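Local coordinates for protein putative methylthioribose-1-phosphate isomerase (PDB 1T5O) that probably catalyses the interconversion of methylthioribose-1-phosphate and methylthioribulose-1-phosphate, an isomerase step of methionine biosynthesis, at residues Q17-P21 against R196-W200; E51-Y56 against A122-A126; D129-R134 against T161-T166; R286-I290 against L300-N306. All coordinates share one frame; numbering follows the deposited sequence.

Contact 1 joins an N-terminal loop to helix 193-204, contact 2 pairs two helices of the N-terminal half, contact 3 ties helix 111-141 to the loop 161-166, and contact 4 lies at the dimer interface. Contacts 2 and 3 both use helix 111-141 and touch: Ala52 CB lies 3.9 Å from Val162 CG2. Contact 1 has its centre 18 Å from that of contact 3, with nearest atoms about 6 Å apart. Contact 4 stands apart, its centre 35 Å from that of contact 3, but like contact 1 it touches the second subunit. The side chain of Gln17 in contact 1 is about 3 Å from that of Arg45, and that of Glu288 in contact 4 about 7 Å from that of Gln193, both predicted substrate-binding residues.

Contact 1: Q17-P21 against R196-W200; sequences QTKLP and RLTCW
Leu20 and Trp200 join the loop that follows strand 12-15 to helix 193-204 of the Rossmann-like domain. The apolar part is a CH-pi contact. Leu20 CD1 sits over one face of the indole, 3.9 Å from the centroid of the Trp200 five-membered ring. The first torsion of Trp200 (chi1 -174°) places the indole beside the loop, and the second (chi2 83°) turns its face to the leucine. Leu20 CD2 touches Leu197 CD2 at 3.9 Å, the side chains crossing at about a right angle. Pro21 follows a cis peptide bond, and its CB lies against the helix backbone, 3.4 Å from Arg196 O, a buried oxygen with no partner in the model.

The polar part centres on Arg196. Its chain bends at chi3, and NH1 reaches two carbonyls near the guanidinium plane. Both bonds are weak: Arg196 NH1 to Leu20 O is 2.8 Å but poorly angled (125°), and to Gln17 O it is long at 3.4 Å. Gln17 OE1 touches Leu197 CD1 and also bonds to Arg45, a predicted substrate-binding residue. Pro21 packs on Ala298 of the second subunit. A water in the indole plane accepts from Trp200 NE1 at 2.9 Å and gives a weak bond to Pro21 O.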
loop_
_atom_site.group_PDB
_atom_site.type_symbol
_atom_site.label_atom_id
_atom_site.label_comp_id
_atom_site.label_asym_id
_atom_site.label_seq_id
_atom_site.Cartn_x
_atom_site.Cartn_y
_atom_site.Cartn_z
ATOM N N GLN A 17 9.642 20.377 1.685
ATOM C CA GLN A 17 8.703 19.280 1.485
ATOM C C GLN A 17 8.484 18.377 2.691
ATOM O O GLN A 17 7.425 17.786 2.830
ATOM C CB GLN A 17 9.104 18.468 0.241
ATOM C CG GLN A 17 8.762 19.200 -1.054
ATOM C CD GLN A 17 9.198 18.451 -2.300
ATOM O OE1 GLN A 17 8.832 17.293 -2.495
ATOM N NE2 GLN A 17 9.976 19.112 -3.154
ATOM N N THR A 18 9.459 18.288 3.580
ATOM C CA THR A 18 9.289 17.462 4.769
ATOM C C THR A 18 8.161 18.011 5.659
ATOM O O THR A 18 7.662 17.307 6.530
ATOM C CB THR A 18 10.582 17.406 5.609
ATOM O OG1 THR A 18 10.737 18.638 6.324
ATOM C CG2 THR A 18 11.794 17.190 4.704
ATOM N N LYS A 19 7.751 19.257 5.420
ATOM C CA LYS A 19 6.695 19.902 6.205
ATOM C C LYS A 19 5.305 19.655 5.644
ATOM O O LYS A 19 4.287 19.884 6.315
ATOM C CB LYS A 19 6.944 21.410 6.250
ATOM C CG LYS A 19 7.189 21.967 7.629
ATOM C CD LYS A 19 8.496 21.458 8.192
ATOM C CE LYS A 19 8.712 21.986 9.602
ATOM N NZ LYS A 19 9.879 22.919 9.679
ATOM N N LEU A 20 5.262 19.215 4.395
ATOM C CA LEU A 20 3.998 18.924 3.722
ATOM C C LEU A 20 3.435 17.632 4.285
ATOM O O LEU A 20 4.190 16.782 4.735
ATOM C CB LEU A 20 4.248 18.754 2.218
ATOM C CG LEU A 20 4.022 19.906 1.222
ATOM C CD1 LEU A 20 3.799 21.222 1.907
ATOM C CD2 LEU A 20 5.196 19.943 0.238
ATOM N N PRO A 21 2.104 17.451 4.232
ATOM C CA PRO A 21 1.099 18.373 3.687
ATOM C C PRO A 21 0.538 19.408 4.681
ATOM O O PRO A 21 -0.207 20.313 4.295
ATOM C CB PRO A 21 0.009 17.420 3.179
ATOM C CG PRO A 21 0.054 16.303 4.180
ATOM C CD PRO A 21 1.547 16.087 4.361
ATOM N N ARG A 196 0.999 12.684 0.596
ATOM C CA ARG A 196 1.692 13.832 1.154
ATOM C C ARG A 196 1.965 14.972 0.172
ATOM O O ARG A 196 1.705 16.132 0.468
ATOM C CB ARG A 196 3.035 13.396 1.749
ATOM C CG ARG A 196 2.909 12.501 2.957
ATOM C CD ARG A 196 4.086 12.700 3.887
ATOM N NE ARG A 196 5.288 12.716 3.106
ATOM C CZ ARG A 196 6.162 13.715 3.048
ATOM N NH1 ARG A 196 6.010 14.836 3.754
ATOM N NH2 ARG A 196 7.164 13.602 2.208
ATOM N N LEU A 197 2.460 14.624 -1.005
ATOM C CA LEU A 197 2.856 15.615 -1.989
ATOM C C LEU A 197 1.893 15.835 -3.153
ATOM O O LEU A 197 1.500 16.961 -3.423
ATOM C CB LEU A 197 4.256 15.241 -2.498
ATOM C CG LEU A 197 5.266 14.917 -1.367
ATOM C CD1 LEU A 197 6.658 14.558 -1.929
ATOM C CD2 LEU A 197 5.414 16.133 -0.434
ATOM N N THR A 198 1.499 14.765 -3.833
ATOM C CA THR A 198 0.615 14.930 -4.971
ATOM C C THR A 198 -0.735 15.523 -4.603
ATOM O O THR A 198 -1.221 16.429 -5.291
ATOM C CB THR A 198 0.424 13.588 -5.695
ATOM O OG1 THR A 198 1.668 13.238 -6.298
ATOM C CG2 THR A 198 -0.655 13.670 -6.751
ATOM N N CYS A 199 -1.348 15.028 -3.532
ATOM C CA CYS A 199 -2.636 15.568 -3.151
ATOM C C CYS A 199 -2.499 17.054 -2.752
ATOM O O CYS A 199 -3.392 17.855 -3.010
ATOM C CB CYS A 199 -3.262 14.748 -2.018
ATOM S SG CYS A 199 -3.875 13.087 -2.521
ATOM N N TRP A 200 -1.385 17.398 -2.116
ATOM C CA TRP A 200 -1.147 18.770 -1.704
ATOM C C TRP A 200 -1.036 19.722 -2.897
ATOM O O TRP A 200 -1.796 20.700 -3.008
ATOM C CB TRP A 200 0.130 18.869 -0.863
ATOM C CG TRP A 200 0.320 20.263 -0.297
ATOM C CD1 TRP A 200 -0.249 20.776 0.851
ATOM C CD2 TRP A 200 1.009 21.362 -0.927
ATOM N NE1 TRP A 200 0.042 22.119 0.953
ATOM C CE2 TRP A 200 0.807 22.502 -0.120
ATOM C CE3 TRP A 200 1.771 21.486 -2.102
ATOM C CZ2 TRP A 200 1.338 23.763 -0.445
ATOM C CZ3 TRP A 200 2.304 22.747 -2.431
ATOM C CH2 TRP A 200 2.079 23.867 -1.600
HETATM O O HOH W 1 -0.449 23.569 3.464
#

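Contact 2: E51-Y56 against A122-A126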
loop_
_atom_site.group_PDB
_atom_site.type_symbol
_atom_site.label_atom_id
_atom_site.label_comp_id
_atom_site.label_asym_id
_atom_site.label_seq_id
_atom_site.Cartn_x
_atom_site.Cartn_y
_atom_site.Cartn_z
ATOM N N GLU A 51 18.877 18.977 -9.852
ATOM C CA GLU A 51 19.824 19.546 -10.790
ATOM C C GLU A 51 19.949 21.020 -10.442
ATOM O O GLU A 51 21.050 21.564 -10.373
ATOM C CB GLU A 51 19.344 19.414 -12.238
ATOM C CG GLU A 51 20.415 19.870 -13.226
ATOM C CD GLU A 51 19.873 20.095 -14.613
ATOM O OE1 GLU A 51 18.645 20.020 -14.782
ATOM O OE2 GLU A 51 20.668 20.363 -15.535
ATOM N N ALA A 52 18.801 21.657 -10.228
ATOM C CA ALA A 52 18.775 23.065 -9.872
ATOM C C ALA A 52 19.458 23.259 -8.512
ATOM O O ALA A 52 20.118 24.279 -8.278
ATOM C CB ALA A 52 17.313 23.570 -9.842
ATOM N N ALA A 53 19.314 22.282 -7.616
ATOM C CA ALA A 53 19.961 22.373 -6.308
ATOM C C ALA A 53 21.483 22.364 -6.493
ATOM O O ALA A 53 22.208 23.145 -5.864
ATOM C CB ALA A 53 19.540 21.206 -5.415
ATOM N N GLY A 54 21.963 21.468 -7.356
ATOM C CA GLY A 54 23.385 21.388 -7.629
ATOM C C GLY A 54 23.938 22.703 -8.161
ATOM O O GLY A 54 24.973 23.174 -7.691
ATOM N N ALA A 55 23.249 23.294 -9.137
ATOM C CA ALA A 55 23.678 24.563 -9.739
ATOM C C ALA A 55 23.583 25.742 -8.779
ATOM O O ALA A 55 24.503 26.548 -8.696
ATOM C CB ALA A 55 22.860 24.857 -11.000
ATOM N N TYR A 56 22.466 25.864 -8.068
ATOM C CA TYR A 56 22.333 26.971 -7.125
ATOM C C TYR A 56 23.352 26.766 -6.015
ATOM O O TYR A 56 23.788 27.729 -5.382
ATOM C CB TYR A 56 20.929 27.028 -6.522
ATOM C CG TYR A 56 19.884 27.603 -7.454
ATOM C CD1 TYR A 56 20.085 28.831 -8.093
ATOM C CD2 TYR A 56 18.674 26.952 -7.654
ATOM C CE1 TYR A 56 19.090 29.395 -8.907
ATOM C CE2 TYR A 56 17.674 27.499 -8.454
ATOM C CZ TYR A 56 17.882 28.713 -9.076
ATOM O OH TYR A 56 16.886 29.243 -9.863
ATOM N N ALA A 122 22.914 28.697 -13.135
ATOM C CA ALA A 122 21.928 28.025 -12.297
ATOM C C ALA A 122 20.514 28.497 -12.637
ATOM O O ALA A 122 19.587 27.686 -12.737
ATOM C CB ALA A 122 22.235 28.280 -10.804
ATOM N N GLU A 123 20.335 29.805 -12.821
ATOM C CA GLU A 123 19.007 30.327 -13.154
ATOM C C GLU A 123 18.553 29.877 -14.536
ATOM O O GLU A 123 17.365 29.643 -14.758
ATOM C CB GLU A 123 18.984 31.852 -13.070
ATOM C CG GLU A 123 19.280 32.346 -11.677
ATOM C CD GLU A 123 18.837 33.771 -11.451
ATOM O OE1 GLU A 123 19.380 34.679 -12.115
ATOM O OE2 GLU A 123 17.940 33.976 -10.605
ATOM N N LYS A 124 19.498 29.753 -15.456
ATOM C CA LYS A 124 19.187 29.313 -16.809
ATOM C C LYS A 124 18.746 27.843 -16.794
ATOM O O LYS A 124 17.786 27.469 -17.466
ATOM C CB LYS A 124 20.415 29.479 -17.708
ATOM C CG LYS A 124 20.279 28.882 -19.116
ATOM C CD LYS A 124 21.655 28.840 -19.775
ATOM C CE LYS A 124 21.631 28.281 -21.198
ATOM N NZ LYS A 124 23.047 28.124 -21.681
ATOM N N LEU A 125 19.445 27.018 -16.024
ATOM C CA LEU A 125 19.106 25.612 -15.936
ATOM C C LEU A 125 17.720 25.417 -15.328
ATOM O O LEU A 125 16.972 24.550 -15.772
ATOM C CB LEU A 125 20.138 24.844 -15.107
ATOM C CG LEU A 125 21.557 24.749 -15.680
ATOM C CD1 LEU A 125 22.440 23.977 -14.702
ATOM C CD2 LEU A 125 21.536 24.057 -17.041
ATOM N N ALA A 126 17.377 26.221 -14.320
ATOM C CA ALA A 126 16.065 26.100 -13.677
ATOM C C ALA A 126 14.964 26.540 -14.648
ATOM O O ALA A 126 13.912 25.920 -14.723
ATOM C CB ALA A 126 16.008 26.939 -12.394
HETATM O O HOH W 2 17.397 22.152 -16.337
HETATM O O HOH W 3 15.318 32.027 -9.824
#
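Tyr56 lies along Ala122, Glu123 and Ala126 where helix 47-61 packs against helix 111-141. The two segments run antiparallel. Their axes come within 8.8 Å at an angle of 169°, close enough because small residues line the interface.

The Tyr56 side chain leaves CB beside the partner helix rather than facing it. With CG anti to the carbonyl carbon (chi1 -77°), the ring then leans across. CG already nears Ala122 CB. Tyr56 CD1 meets Ala122 CB at 3.5 Å, and CE1 stays close to it. Tyr56 CE1 also has Glu123 CG at the ring edge, 4.1 Å away. Tyr56 CZ comes to 4.2 Å from Ala122 O. At the tip, Tyr56 OH touches Ala126 CB at 3.5 Å, one turn further along. A water lies 3.2 Å from Tyr56 OH and gives a weak bond to Glu123 OE2.

Next to the ring, Ala55 CB and Ala122 CB press together at 3.5 Å, tighter than usual. Leu125 CD1 fills the next place on Ala55 CB. Glu51 crosses Leu125 at about a right angle, with OE2 near both of its methyls. Its other oxygen, OE1, accepts from a water. That water's link to Leu125 O is doubtful, being unusually short.

The pair belongs to the helical N-terminal part of the chain. Helix 92-105 packs on Glu51, Ala55 and Leu125. Strand 6-8 covers Ala52, Tyr56 and Glu123 with Ile6 and Trp8.

Contact 3: D129-R134 against T161-T166; sequences DVERNR and TVDWGT
Asn133 points its side chain into the loop 161-166. It and Thr161 come from opposite directions, with Asn133 ND2 3.3 Å from Thr161 CB, while Thr161 OG1 bonds to Gly157 O. With CG anti to the carbonyl carbon (chi1 -69°), Asn133 ND2 donates to Asp163 O at 3.1 Å, close to the amide plane. The carbonyl is met almost end-on. Asp163 O also accepts from Gly165 N, so two donors grip it and hold the turn. Asn133 CB rests 3.3 Å from Gly165 O.

Asp129 crosses Thr161 at about a right angle. Asp129 OD1 takes the Val162 N-H in a nearly straight bond of 2.9 Å. The other oxygen, OD2, is in a poorly angled salt bridge with Arg132 NH1. To one side of the polar groups Val130 CG2 packs on Val162 CG1 at 3.6 Å.

At the far end Arg134 crosses Trp164 at about a right angle. Its CG makes a CH-pi contact over the five-membered ring, while Trp164 NE1 bonds to Ser173.

Helix 111-141 thus holds the loop between strand 149-152 and helix 167-176. Thr166 stands at the N-cap position, without a side-chain capping bond. This is a strand-to-helix connection of the Rossmann-like fold, close to the predicted substrate site.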
loop_
_atom_site.group_PDB
_atom_site.type_symbol
_atom_site.label_atom_id
_atom_site.label_comp_id
_atom_site.label_asym_id
_atom_site.label_seq_id
_atom_site.Cartn_x
_atom_site.Cartn_y
_atom_site.Cartn_z
ATOM N N ASP A 129 14.269 23.921 -17.205
ATOM C CA ASP A 129 13.449 22.814 -16.717
ATOM C C ASP A 129 11.973 23.209 -16.787
ATOM O O ASP A 129 11.102 22.414 -17.174
ATOM C CB ASP A 129 13.780 22.442 -15.277
ATOM C CG ASP A 129 12.887 21.313 -14.770
ATOM O OD1 ASP A 129 12.227 21.478 -13.706
ATOM O OD2 ASP A 129 12.839 20.257 -15.461
ATOM N N VAL A 130 11.674 24.442 -16.404
ATOM C CA VAL A 130 10.275 24.871 -16.442
ATOM C C VAL A 130 9.762 24.834 -17.886
ATOM O O VAL A 130 8.670 24.317 -18.156
ATOM C CB VAL A 130 10.102 26.291 -15.858
ATOM C CG1 VAL A 130 8.626 26.680 -15.840
ATOM C CG2 VAL A 130 10.671 26.336 -14.431
ATOM N N GLU A 131 10.558 25.363 -18.810
ATOM C CA GLU A 131 10.163 25.395 -20.219
ATOM C C GLU A 131 9.968 23.983 -20.777
ATOM O O GLU A 131 9.002 23.732 -21.494
ATOM C CB GLU A 131 11.183 26.214 -21.051
ATOM C CG GLU A 131 12.629 25.749 -21.038
ATOM C CD GLU A 131 13.607 26.768 -21.696
ATOM O OE1 GLU A 131 14.562 26.326 -22.405
ATOM O OE2 GLU A 131 13.420 27.997 -21.492
ATOM N N ARG A 132 10.877 23.068 -20.434
ATOM C CA ARG A 132 10.789 21.659 -20.848
ATOM C C ARG A 132 9.476 20.992 -20.388
ATOM O O ARG A 132 8.848 20.245 -21.136
ATOM C CB ARG A 132 11.945 20.840 -20.243
ATOM C CG ARG A 132 13.131 20.673 -21.156
ATOM C CD ARG A 132 14.182 19.669 -20.629
ATOM N NE ARG A 132 15.042 20.218 -19.576
ATOM C CZ ARG A 132 14.873 19.981 -18.276
ATOM N NH1 ARG A 132 13.874 19.199 -17.858
ATOM N NH2 ARG A 132 15.699 20.525 -17.387
ATOM N N ASN A 133 9.094 21.248 -19.146
ATOM C CA ASN A 133 7.875 20.662 -18.576
ATOM C C ASN A 133 6.621 21.222 -19.212
ATOM O O ASN A 133 5.675 20.480 -19.440
ATOM C CB ASN A 133 7.839 20.871 -17.056
ATOM C CG ASN A 133 8.895 20.054 -16.356
ATOM O OD1 ASN A 133 9.318 19.035 -16.885
ATOM N ND2 ASN A 133 9.331 20.489 -15.170
ATOM N N ARG A 134 6.608 22.528 -19.502
ATOM C CA ARG A 134 5.450 23.148 -20.162
ATOM C C ARG A 134 5.322 22.619 -21.601
ATOM O O ARG A 134 4.219 22.372 -22.096
ATOM C CB ARG A 134 5.585 24.680 -20.228
ATOM C CG ARG A 134 5.457 25.445 -18.906
ATOM C CD ARG A 134 5.309 26.917 -19.282
ATOM N NE ARG A 134 5.695 27.889 -18.267
ATOM C CZ ARG A 134 6.552 28.880 -18.500
ATOM N NH1 ARG A 134 7.104 29.015 -19.698
ATOM N NH2 ARG A 134 6.865 29.731 -17.540
ATOM N N THR A 161 9.970 18.926 -9.656
ATOM C CA THR A 161 10.685 19.643 -10.692
ATOM C C THR A 161 10.826 21.063 -10.176
ATOM O O THR A 161 10.506 21.315 -9.014
ATOM C CB THR A 161 9.907 19.602 -12.021
ATOM O OG1 THR A 161 8.595 20.144 -11.833
ATOM C CG2 THR A 161 9.783 18.169 -12.508
ATOM N N VAL A 162 11.310 21.986 -11.003
ATOM C CA VAL A 162 11.424 23.385 -10.567
ATOM C C VAL A 162 10.003 23.943 -10.542
ATOM O O VAL A 162 9.613 24.669 -9.610
ATOM C CB VAL A 162 12.309 24.219 -11.523
ATOM C CG1 VAL A 162 12.192 25.691 -11.188
ATOM C CG2 VAL A 162 13.771 23.783 -11.392
ATOM N N ASP A 163 9.229 23.587 -11.570
ATOM C CA ASP A 163 7.831 23.988 -11.663
ATOM C C ASP A 163 7.065 23.191 -12.752
ATOM O O ASP A 163 7.669 22.559 -13.627
ATOM C CB ASP A 163 7.731 25.500 -11.939
ATOM C CG ASP A 163 6.411 26.109 -11.454
ATOM O OD1 ASP A 163 5.631 25.409 -10.771
ATOM O OD2 ASP A 163 6.162 27.306 -11.748
ATOM N N TRP A 164 5.738 23.243 -12.667
ATOM C CA TRP A 164 4.805 22.609 -13.608
ATOM C C TRP A 164 4.656 21.098 -13.475
ATOM O O TRP A 164 3.536 20.582 -13.392
ATOM C CB TRP A 164 5.176 22.959 -15.055
ATOM C CG TRP A 164 3.979 22.887 -15.979
ATOM C CD1 TRP A 164 3.724 21.940 -16.940
ATOM C CD2 TRP A 164 2.875 23.812 -16.025
ATOM N NE1 TRP A 164 2.537 22.223 -17.577
ATOM C CE2 TRP A 164 2.001 23.368 -17.033
ATOM C CE3 TRP A 164 2.552 24.981 -15.307
ATOM C CZ2 TRP A 164 0.815 24.053 -17.349
ATOM C CZ3 TRP A 164 1.374 25.659 -15.618
ATOM C CH2 TRP A 164 0.522 25.191 -16.633
ATOM N N GLY A 165 5.790 20.404 -13.468
ATOM C CA GLY A 165 5.795 18.960 -13.333
ATOM C C GLY A 165 5.860 18.183 -14.641
ATOM O O GLY A 165 5.741 18.751 -15.721
ATOM N N THR A 166 6.048 16.870 -14.550
ATOM C CA THR A 166 6.074 16.058 -15.767
ATOM C C THR A 166 4.679 15.443 -15.950
ATOM O O THR A 166 3.883 15.978 -16.704
ATOM C CB THR A 166 7.148 14.968 -15.676
ATOM O OG1 THR A 166 6.962 14.223 -14.466
ATOM C CG2 THR A 166 8.529 15.605 -15.664
HETATM O O HOH W 4 4.439 18.042 -18.473
#

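Contact 4: R286-I290 against L300-N306; sequences REELI and LNVKVYN
Arg286 NH2 is held by two backbone carbonyls of segment 300-306. It donates to Val302 O at 2.7 Å and to Leu300 O at 2.9 Å. Both oxygens lie near the guanidinium plane, and both bonds are fairly straight, at 160° and 166°. The nitrogen is tilted clearly out of each carbonyl plane. The pair fixes the rotation of the group, which gets there by a bend at chi3 (-67°). One water accepts from Arg286 NE and Val304 N. Another accepts weakly from Arg286 NH1 and donates to Leu300 O.

Arg286 CB and the weakly bonded helix after it, about 287-290, supply apolar cover. Arg286 CB lies 3.8 Å from Val304 CB. Leu289 CG meets Val304 CG1, and Leu289 CD2 packs on the amide carbon of Asn306. The Ile290 and Val302 side chains slide past each other in opposite directions, CG1 to CG1 4.1 Å. At the other end Asn306 ND2 bonds to Glu288 OE1 at 3.2 Å, approaching from above the carboxylate plane.

Lys303 and Val304 of segment 300-306 pair in parallel with a strand of the second subunit. The arrangement belongs to a dimer interface where one beta-sheet continues from chain to chain.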
loop_
_atom_site.group_PDB
_atom_site.type_symbol
_atom_site.label_atom_id
_atom_site.label_comp_id
_atom_site.label_asym_id
_atom_site.label_seq_id
_atom_site.Cartn_x
_atom_site.Cartn_y
_atom_site.Cartn_z
ATOM N N ARG A 286 14.704 -0.646 5.827
ATOM C CA ARG A 286 13.648 -1.535 6.286
ATOM C C ARG A 286 12.688 -0.860 7.275
ATOM O O ARG A 286 11.533 -1.285 7.419
ATOM C CB ARG A 286 14.260 -2.800 6.912
ATOM C CG ARG A 286 15.164 -2.556 8.128
ATOM C CD ARG A 286 15.783 -3.856 8.616
ATOM N NE ARG A 286 14.802 -4.792 9.174
ATOM C CZ ARG A 286 14.352 -4.749 10.426
ATOM N NH1 ARG A 286 14.788 -3.812 11.261
ATOM N NH2 ARG A 286 13.490 -5.662 10.855
ATOM N N GLU A 287 13.124 0.207 7.934
ATOM C CA GLU A 287 12.226 0.823 8.916
ATOM C C GLU A 287 11.017 1.517 8.289
ATOM O O GLU A 287 10.039 1.789 8.974
ATOM C CB GLU A 287 12.977 1.791 9.843
ATOM C CG GLU A 287 13.247 3.190 9.308
ATOM C CD GLU A 287 13.400 4.215 10.443
ATOM O OE1 GLU A 287 14.290 5.103 10.348
ATOM O OE2 GLU A 287 12.623 4.139 11.430
ATOM N N GLU A 288 11.084 1.783 6.985
ATOM C CA GLU A 288 9.985 2.427 6.286
ATOM C C GLU A 288 8.746 1.534 6.281
ATOM O O GLU A 288 7.647 2.010 6.007
ATOM C CB GLU A 288 10.405 2.773 4.835
ATOM C CG GLU A 288 11.533 3.807 4.751
ATOM C CD GLU A 288 11.948 4.141 3.316
ATOM O OE1 GLU A 288 11.498 3.463 2.354
ATOM O OE2 GLU A 288 12.732 5.098 3.151
ATOM N N LEU A 289 8.920 0.243 6.573
ATOM C CA LEU A 289 7.783 -0.694 6.628
ATOM C C LEU A 289 7.417 -1.103 8.060
ATOM O O LEU A 289 6.380 -1.724 8.291
ATOM C CB LEU A 289 8.106 -1.988 5.881
ATOM C CG LEU A 289 7.998 -2.132 4.355
ATOM C CD1 LEU A 289 6.551 -2.209 3.958
ATOM C CD2 LEU A 289 8.695 -0.988 3.674
ATOM N N ILE A 290 8.279 -0.762 9.011
ATOM C CA ILE A 290 8.109 -1.177 10.400
ATOM C C ILE A 290 7.427 -0.133 11.286
ATOM O O ILE A 290 6.729 -0.466 12.234
ATOM C CB ILE A 290 9.512 -1.604 10.981
ATOM C CG1 ILE A 290 9.986 -2.865 10.235
ATOM C CG2 ILE A 290 9.430 -1.906 12.496
ATOM C CD1 ILE A 290 11.400 -3.326 10.572
ATOM N N LEU A 300 9.294 -5.734 15.169
ATOM C CA LEU A 300 10.583 -5.054 15.009
ATOM C C LEU A 300 11.633 -5.788 14.198
ATOM O O LEU A 300 12.384 -5.154 13.464
ATOM C CB LEU A 300 11.183 -4.706 16.375
ATOM C CG LEU A 300 10.351 -3.775 17.251
ATOM C CD1 LEU A 300 11.070 -3.586 18.599
ATOM C CD2 LEU A 300 10.160 -2.437 16.540
ATOM N N ASN A 301 11.689 -7.106 14.326
ATOM C CA ASN A 301 12.694 -7.893 13.615
ATOM C C ASN A 301 12.200 -8.602 12.375
ATOM O O ASN A 301 12.838 -9.527 11.892
ATOM C CB ASN A 301 13.305 -8.925 14.555
ATOM C CG ASN A 301 13.945 -8.288 15.757
ATOM O OD1 ASN A 301 14.466 -7.166 15.684
ATOM N ND2 ASN A 301 13.931 -9.001 16.879
ATOM N N VAL A 302 11.072 -8.169 11.839
ATOM C CA VAL A 302 10.557 -8.816 10.644
ATOM C C VAL A 302 11.493 -8.531 9.465
ATOM O O VAL A 302 12.092 -7.457 9.375
ATOM C CB VAL A 302 9.126 -8.300 10.296
ATOM C CG1 VAL A 302 9.199 -6.856 9.781
ATOM C CG2 VAL A 302 8.461 -9.231 9.283
ATOM N N LYS A 303 11.644 -9.523 8.597
ATOM C CA LYS A 303 12.436 -9.392 7.381
ATOM C C LYS A 303 11.612 -8.539 6.406
ATOM O O LYS A 303 10.418 -8.771 6.219
ATOM C CB LYS A 303 12.681 -10.765 6.768
ATOM C CG LYS A 303 13.498 -10.703 5.495
ATOM C CD LYS A 303 13.923 -12.089 5.055
ATOM C CE LYS A 303 15.055 -11.987 4.052
ATOM N NZ LYS A 303 14.697 -11.069 2.951
ATOM N N VAL A 304 12.264 -7.580 5.770
ATOM C CA VAL A 304 11.613 -6.657 4.839
ATOM C C VAL A 304 12.284 -6.654 3.449
ATOM O O VAL A 304 13.506 -6.713 3.343
ATOM C CB VAL A 304 11.675 -5.226 5.430
ATOM C CG1 VAL A 304 11.134 -4.191 4.467
ATOM C CG2 VAL A 304 10.930 -5.182 6.732
ATOM N N TYR A 305 11.482 -6.651 2.392
ATOM C CA TYR A 305 11.998 -6.529 1.029
ATOM C C TYR A 305 11.416 -5.178 0.635
ATOM O O TYR A 305 10.179 -5.017 0.556
ATOM C CB TYR A 305 11.474 -7.648 0.129
ATOM C CG TYR A 305 11.879 -7.471 -1.309
ATOM C CD1 TYR A 305 13.224 -7.283 -1.663
ATOM C CD2 TYR A 305 10.921 -7.441 -2.318
ATOM C CE1 TYR A 305 13.599 -7.059 -3.005
ATOM C CE2 TYR A 305 11.283 -7.220 -3.651
ATOM C CZ TYR A 305 12.610 -7.031 -3.976
ATOM O OH TYR A 305 12.935 -6.788 -5.270
ATOM N N ASN A 306 12.283 -4.191 0.413
ATOM C CA ASN A 306 11.836 -2.822 0.116
ATOM C C ASN A 306 12.540 -2.184 -1.095
ATOM O O ASN A 306 13.238 -1.184 -0.955
ATOM C CB ASN A 306 12.050 -1.968 1.404
ATOM C CG ASN A 306 11.429 -0.567 1.337
ATOM O OD1 ASN A 306 10.506 -0.303 0.570
ATOM N ND2 ASN A 306 11.940 0.340 2.174
HETATM O O HOH W 5 15.026 -7.003 6.821
HETATM O O HOH W 6 13.210 -2.254 13.846
#